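Local coordinates for protein beta-glucosidase (Chaetomella raphigera, PDB 6JXG) that probably hydrolyses terminal, non-reducing beta-D-glucosyl residues to release beta-D-glucose, as a secreted family 3 glycoside hydrolase of cellulose breakdown, at residues Y392-L403 and Q509-Y520. Sequence-based numbering, arbitrary orientation.
Sequences YLVAPLDAITPL and QESGNGLADILY
Val394 N donates to Gln509 O at 2.9 Å and Gly512 N to Val394 O at 2.8 Å, a pair of backbone bonds that docks the loop before helix 396-403 on the start of helix 511-519, the helix axes then lying 44° apart. Where loop and helix meet, Gly512 has no side chain, and the Val394 and Ala395 carbonyl oxygens lie where a CB would stand. One turn on, the methyl of Ala399 sits on that of Ala516, CB to CB 3.8 Å. Farther along, Leu403 lays CB over one face of the Tyr520 ring, a CH-pi contact 4.0 Å from the centroid, while Ile400 CG2 lies at the ring's edge. At the other end a chi1 of 60° sets Tyr392 CG between backbone N and carbonyl carbon and brings the ring alongside Gln509; its OH donates a very short hydrogen bond to Glu510 OE2 (2.5 Å) and accepts a weak one from Gln509 NE2. Asn513 ND2 grips the other carboxylate oxygen, Glu510 OE1, at 2.8 Å, and Gln509 OE1 is held by Ala71 N. Replacing Tyr392 with a phenylalanine would probably leave Glu510 OE2 without this donor and cost Gln509 NE2 its weak bond. The contact joins two helices of the family 3 C-terminal domain, beside strand 431-438, through an apolar seam with a polar clasp, where one donor on each carboxylate oxygen would probably favour ionised Glu510.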
ATOM      1  N   TYR A 392      13.526 -13.044 -11.441  1.00 13.58           N
ATOM      2  CA  TYR A 392      12.980 -14.381 -11.759  1.00 12.71           C
ATOM      3  C   TYR A 392      11.543 -14.272 -11.246  1.00 12.51           C
ATOM      4  O   TYR A 392      11.210 -13.311 -10.545  1.00 13.10           O
ATOM      5  CB  TYR A 392      13.751 -15.492 -11.024  1.00 13.25           C
ATOM      6  CG  TYR A 392      13.733 -15.410  -9.536  1.00 12.19           C
ATOM      7  CD1 TYR A 392      12.688 -15.954  -8.787  1.00 12.06           C
ATOM      8  CD2 TYR A 392      14.745 -14.750  -8.835  1.00 13.73           C
ATOM      9  CE1 TYR A 392      12.640 -15.842  -7.415  1.00 12.17           C
ATOM     10  CE2 TYR A 392      14.715 -14.660  -7.446  1.00 11.96           C
ATOM     11  CZ  TYR A 392      13.628 -15.184  -6.739  1.00 13.09           C
ATOM     12  OH  TYR A 392      13.592 -15.083  -5.330  1.00 12.50           O
ATOM     13  N   LEU A 393      10.666 -15.164 -11.654  1.00 12.36           N
ATOM     14  CA  LEU A 393       9.298 -15.170 -11.075  1.00 12.94           C
ATOM     15  C   LEU A 393       8.941 -16.629 -10.895  1.00 13.23           C
ATOM     16  O   LEU A 393       8.850 -17.369 -11.894  1.00 13.71           O
ATOM     17  CB  LEU A 393       8.297 -14.456 -11.991  1.00 12.58           C
ATOM     18  CG  LEU A 393       6.813 -14.603 -11.584  1.00 12.49           C
ATOM     19  CD1 LEU A 393       6.602 -14.076 -10.180  1.00 11.39           C
ATOM     20  CD2 LEU A 393       5.917 -13.901 -12.589  1.00 12.15           C
ATOM     21  N   VAL A 394       8.817 -17.073  -9.649  1.00 12.97           N
ATOM     22  CA  VAL A 394       8.344 -18.433  -9.387  1.00 14.92           C
ATOM     23  C   VAL A 394       6.807 -18.528  -9.678  1.00 15.82           C
ATOM     24  O   VAL A 394       5.993 -18.006  -8.930  1.00 13.34           O
ATOM     25  CB  VAL A 394       8.622 -18.898  -7.955  1.00 15.88           C
ATOM     26  CG1 VAL A 394       8.166 -20.353  -7.811  1.00 18.10           C
ATOM     27  CG2 VAL A 394      10.073 -18.744  -7.587  1.00 16.94           C
ATOM     28  N   ALA A 395       6.452 -19.132 -10.804  1.00 14.63           N
ATOM     29  CA  ALA A 395       5.053 -19.342 -11.113  1.00 15.58           C
ATOM     30  C   ALA A 395       4.476 -20.506 -10.317  1.00 14.81           C
ATOM     31  O   ALA A 395       5.204 -21.367  -9.885  1.00 16.23           O
ATOM     32  CB  ALA A 395       4.872 -19.596 -12.588  1.00 15.63           C
ATOM     33  N   PRO A 396       3.148 -20.558 -10.169  1.00 13.75           N
ATOM     34  CA  PRO A 396       2.586 -21.691  -9.392  1.00 14.98           C
ATOM     35  C   PRO A 396       3.087 -23.071  -9.863  1.00 15.20           C
ATOM     36  O   PRO A 396       3.466 -23.914  -9.061  1.00 15.07           O
ATOM     37  CB  PRO A 396       1.095 -21.558  -9.647  1.00 14.20           C
ATOM     38  CG  PRO A 396       0.881 -20.082  -9.743  1.00 14.91           C
ATOM     39  CD  PRO A 396       2.124 -19.582 -10.532  1.00 14.86           C
ATOM     40  N   LEU A 397       3.068 -23.310 -11.176  1.00 17.78           N
ATOM     41  CA  LEU A 397       3.498 -24.620 -11.684  1.00 15.98           C
ATOM     42  C   LEU A 397       4.988 -24.927 -11.420  1.00 17.10           C
ATOM     43  O   LEU A 397       5.373 -26.104 -11.186  1.00 17.91           O
ATOM     44  CB  LEU A 397       3.132 -24.751 -13.185  1.00 17.71           C
ATOM     45  CG  LEU A 397       3.489 -26.107 -13.798  1.00 18.99           C
ATOM     46  CD1 LEU A 397       2.631 -27.171 -13.096  1.00 19.84           C
ATOM     47  CD2 LEU A 397       3.287 -26.095 -15.287  1.00 20.23           C
ATOM     48  N   ASP A 398       5.837 -23.884 -11.414  1.00 19.10           N
ATOM     49  CA  ASP A 398       7.266 -24.018 -11.050  1.00 18.72           C
ATOM     50  C   ASP A 398       7.381 -24.635  -9.693  1.00 17.46           C
ATOM     51  O   ASP A 398       8.210 -25.493  -9.441  1.00 17.84           O
ATOM     52  CB  ASP A 398       7.979 -22.626 -11.062  1.00 20.40           C
ATOM     53  CG  ASP A 398       8.013 -21.972 -12.442  1.00 24.94           C
ATOM     54  OD1 ASP A 398       7.699 -22.673 -13.462  1.00 24.59           O
ATOM     55  OD2 ASP A 398       8.363 -20.750 -12.514  1.00 21.39           O
ATOM     56  N   ALA A 399       6.611 -24.127  -8.722  1.00 18.10           N
ATOM     57  CA  ALA A 399       6.664 -24.625  -7.346  1.00 17.90           C
ATOM     58  C   ALA A 399       5.915 -25.954  -7.166  1.00 18.79           C
ATOM     59  O   ALA A 399       6.320 -26.786  -6.398  1.00 19.86           O
ATOM     60  CB  ALA A 399       6.082 -23.618  -6.389  1.00 18.30           C
ATOM     61  N   ILE A 400       4.800 -26.124  -7.830  1.00 18.53           N
ATOM     62  CA  ILE A 400       4.007 -27.322  -7.608  1.00 21.40           C
ATOM     63  C   ILE A 400       4.644 -28.598  -8.201  1.00 22.60           C
ATOM     64  O   ILE A 400       4.654 -29.634  -7.551  1.00 22.88           O
ATOM     65  CB  ILE A 400       2.606 -27.121  -8.196  1.00 19.87           C
ATOM     66  CG1 ILE A 400       1.844 -26.083  -7.341  1.00 19.15           C
ATOM     67  CG2 ILE A 400       1.873 -28.457  -8.390  1.00 20.50           C
ATOM     68  CD1 ILE A 400       0.606 -25.587  -8.049  1.00 19.11           C
ATOM     69  N   THR A 401       5.233 -28.460  -9.374  1.00 23.26           N
ATOM     70  CA  THR A 401       5.739 -29.597 -10.133  1.00 24.89           C
ATOM     71  C   THR A 401       6.628 -30.502  -9.273  1.00 27.41           C
ATOM     72  O   THR A 401       6.285 -31.665  -9.074  1.00 27.39           O
ATOM     73  CB  THR A 401       6.462 -29.146 -11.396  1.00 23.52           C
ATOM     74  OG1 THR A 401       5.492 -28.618 -12.292  1.00 22.86           O
ATOM     75  CG2 THR A 401       7.207 -30.336 -12.067  1.00 24.11           C
ATOM     76  N   PRO A 402       7.708 -29.957  -8.654  1.00 25.37           N
ATOM     77  CA  PRO A 402       8.522 -30.890  -7.866  1.00 24.62           C
ATOM     78  C   PRO A 402       7.789 -31.517  -6.682  1.00 26.39           C
ATOM     79  O   PRO A 402       8.074 -32.669  -6.310  1.00 22.34           O
ATOM     80  CB  PRO A 402       9.710 -30.044  -7.406  1.00 26.37           C
ATOM     81  CG  PRO A 402       9.440 -28.628  -7.761  1.00 25.92           C
ATOM     82  CD  PRO A 402       8.161 -28.569  -8.559  1.00 27.48           C
ATOM     83  N   LEU A 403       6.863 -30.767  -6.082  1.00 23.11           N
ATOM     84  CA  LEU A 403       6.187 -31.200  -4.890  1.00 22.21           C
ATOM     85  C   LEU A 403       5.208 -32.352  -5.222  1.00 27.56           C
ATOM     86  O   LEU A 403       5.097 -33.357  -4.468  1.00 28.40           O
ATOM     87  CB  LEU A 403       5.411 -30.037  -4.220  1.00 21.24           C
ATOM     88  CG  LEU A 403       6.260 -28.934  -3.595  1.00 22.24           C
ATOM     89  CD1 LEU A 403       5.359 -27.796  -3.116  1.00 21.21           C
ATOM     90  CD2 LEU A 403       7.105 -29.442  -2.409  1.00 21.82           C
ATOM     91  N   GLN A 509       8.158 -11.676  -6.832  1.00 13.36           N
ATOM     92  CA  GLN A 509       8.997 -12.737  -7.412  1.00 12.38           C
ATOM     93  C   GLN A 509       8.842 -14.113  -6.807  1.00 12.38           C
ATOM     94  O   GLN A 509       9.009 -15.145  -7.529  1.00 11.48           O
ATOM     95  CB  GLN A 509      10.481 -12.341  -7.399  1.00 11.93           C
ATOM     96  CG  GLN A 509      11.114 -12.240  -5.987  1.00 12.04           C
ATOM     97  CD  GLN A 509      12.456 -11.546  -6.018  1.00 12.49           C
ATOM     98  OE1 GLN A 509      12.609 -10.499  -6.652  1.00 12.82           O
ATOM     99  NE2 GLN A 509      13.445 -12.129  -5.357  1.00 13.86           N
ATOM    100  N   GLU A 510       8.572 -14.134  -5.503  1.00 12.47           N
ATOM    101  CA  GLU A 510       8.402 -15.408  -4.815  1.00 12.51           C
ATOM    102  C   GLU A 510       6.966 -15.968  -4.772  1.00 12.64           C
ATOM    103  O   GLU A 510       6.735 -17.021  -4.161  1.00 14.14           O
ATOM    104  CB  GLU A 510       9.004 -15.322  -3.404  1.00 12.90           C
ATOM    105  CG  GLU A 510      10.532 -15.385  -3.463  1.00 13.29           C
ATOM    106  CD  GLU A 510      11.138 -16.762  -3.596  1.00 14.43           C
ATOM    107  OE1 GLU A 510      10.579 -17.771  -3.032  1.00 13.53           O
ATOM    108  OE2 GLU A 510      12.195 -16.841  -4.268  1.00 13.69           O
ATOM    109  N   SER A 511       6.065 -15.349  -5.522  1.00 12.37           N
ATOM    110  CA  SER A 511       4.630 -15.702  -5.552  1.00 11.41           C
ATOM    111  C   SER A 511       4.342 -17.217  -5.441  1.00 11.73           C
ATOM    112  O   SER A 511       3.679 -17.675  -4.502  1.00 13.12           O
ATOM    113  CB  SER A 511       3.980 -15.134  -6.848  1.00 10.72           C
ATOM    114  OG  SER A 511       2.604 -15.471  -6.937  1.00 11.97           O
ATOM    115  N   GLY A 512       4.788 -17.971  -6.427  1.00 13.96           N
ATOM    116  CA  GLY A 512       4.470 -19.384  -6.519  1.00 13.42           C
ATOM    117  C   GLY A 512       5.048 -20.204  -5.367  1.00 13.19           C
ATOM    118  O   GLY A 512       4.434 -21.224  -4.966  1.00 12.47           O
ATOM    119  N   ASN A 513       6.177 -19.776  -4.793  1.00 13.14           N
ATOM    120  CA  ASN A 513       6.667 -20.425  -3.540  1.00 13.82           C
ATOM    121  C   ASN A 513       5.768 -20.179  -2.328  1.00 15.38           C
ATOM    122  O   ASN A 513       5.370 -21.130  -1.582  1.00 13.62           O
ATOM    123  CB  ASN A 513       8.116 -20.051  -3.243  1.00 14.79           C
ATOM    124  CG  ASN A 513       9.085 -20.826  -4.118  1.00 16.32           C
ATOM    125  OD1 ASN A 513       8.791 -21.952  -4.528  1.00 15.83           O
ATOM    126  ND2 ASN A 513      10.241 -20.272  -4.345  1.00 17.22           N
ATOM    127  N   GLY A 514       5.320 -18.936  -2.183  1.00 14.35           N
ATOM    128  CA  GLY A 514       4.444 -18.662  -1.117  1.00 13.28           C
ATOM    129  C   GLY A 514       3.155 -19.447  -1.269  1.00 14.05           C
ATOM    130  O   GLY A 514       2.643 -20.043  -0.319  1.00 15.22           O
ATOM    131  N   LEU A 515       2.621 -19.506  -2.471  1.00 13.78           N
ATOM    132  CA  LEU A 515       1.392 -20.262  -2.720  1.00 13.69           C
ATOM    133  C   LEU A 515       1.520 -21.739  -2.376  1.00 15.17           C
ATOM    134  O   LEU A 515       0.620 -22.320  -1.745  1.00 14.49           O
ATOM    135  CB  LEU A 515       1.005 -20.123  -4.190  1.00 15.23           C
ATOM    136  CG  LEU A 515      -0.165 -20.971  -4.623  1.00 16.93           C
ATOM    137  CD1 LEU A 515      -1.409 -20.358  -3.936  1.00 17.98           C
ATOM    138  CD2 LEU A 515      -0.366 -21.107  -6.160  1.00 19.95           C
ATOM    139  N   ALA A 516       2.597 -22.375  -2.846  1.00 14.23           N
ATOM    140  CA  ALA A 516       2.814 -23.801  -2.510  1.00 16.84           C
ATOM    141  C   ALA A 516       3.017 -24.055  -1.048  1.00 15.07           C
ATOM    142  O   ALA A 516       2.612 -25.099  -0.535  1.00 16.14           O
ATOM    143  CB  ALA A 516       3.996 -24.357  -3.267  1.00 18.35           C
ATOM    144  N   ASP A 517       3.628 -23.112  -0.352  1.00 14.89           N
ATOM    145  CA  ASP A 517       3.837 -23.221   1.109  1.00 16.07           C
ATOM    146  C   ASP A 517       2.462 -23.418   1.776  1.00 17.23           C
ATOM    147  O   ASP A 517       2.344 -24.101   2.810  1.00 18.86           O
ATOM    148  CB  ASP A 517       4.460 -21.956   1.738  1.00 14.51           C
ATOM    149  CG  ASP A 517       5.943 -21.771   1.408  1.00 15.64           C
ATOM    150  OD1 ASP A 517       6.600 -22.722   0.937  1.00 16.69           O
ATOM    151  OD2 ASP A 517       6.471 -20.657   1.635  1.00 14.11           O
ATOM    152  N   ILE A 518       1.444 -22.789   1.211  1.00 15.82           N
ATOM    153  CA  ILE A 518       0.063 -22.943   1.734  1.00 17.04           C
ATOM    154  C   ILE A 518      -0.666 -24.151   1.133  1.00 15.94           C
ATOM    155  O   ILE A 518      -1.289 -24.956   1.870  1.00 16.57           O
ATOM    156  CB  ILE A 518      -0.745 -21.618   1.550  1.00 18.00           C
ATOM    157  CG1 ILE A 518      -0.312 -20.625   2.641  1.00 21.93           C
ATOM    158  CG2 ILE A 518      -2.265 -21.805   1.605  1.00 16.66           C
ATOM    159  CD1 ILE A 518       0.625 -19.651   2.101  1.00 26.89           C
ATOM    160  N   LEU A 519      -0.607 -24.297  -0.171  1.00 14.86           N
ATOM    161  CA  LEU A 519      -1.330 -25.394  -0.831  1.00 16.70           C
ATOM    162  C   LEU A 519      -0.947 -26.759  -0.320  1.00 16.38           C
ATOM    163  O   LEU A 519      -1.825 -27.603  -0.162  1.00 17.13           O
ATOM    164  CB  LEU A 519      -1.100 -25.384  -2.323  1.00 18.14           C
ATOM    165  CG  LEU A 519      -1.737 -24.235  -3.119  1.00 19.26           C
ATOM    166  CD1 LEU A 519      -1.415 -24.397  -4.608  1.00 18.45           C
ATOM    167  CD2 LEU A 519      -3.219 -24.098  -2.881  1.00 20.50           C
ATOM    168  N   TYR A 520       0.336 -26.982  -0.051  1.00 16.39           N
ATOM    169  CA  TYR A 520       0.787 -28.311   0.415  1.00 18.35           C
ATOM    170  C   TYR A 520       0.859 -28.404   1.932  1.00 19.45           C
ATOM    171  O   TYR A 520       1.315 -29.381   2.497  1.00 18.93           O
ATOM    172  CB  TYR A 520       2.101 -28.684  -0.292  1.00 20.25           C
ATOM    173  CG  TYR A 520       1.856 -29.344  -1.640  1.00 21.64           C
ATOM    174  CD1 TYR A 520       1.572 -30.729  -1.726  1.00 24.48           C
ATOM    175  CD2 TYR A 520       1.871 -28.601  -2.826  1.00 21.60           C
ATOM    176  CE1 TYR A 520       1.332 -31.338  -2.954  1.00 25.10           C
ATOM    177  CE2 TYR A 520       1.599 -29.188  -4.052  1.00 23.90           C
ATOM    178  CZ  TYR A 520       1.359 -30.554  -4.123  1.00 24.94           C
ATOM    179  OH  TYR A 520       1.111 -31.120  -5.350  1.00 25.97           O
TER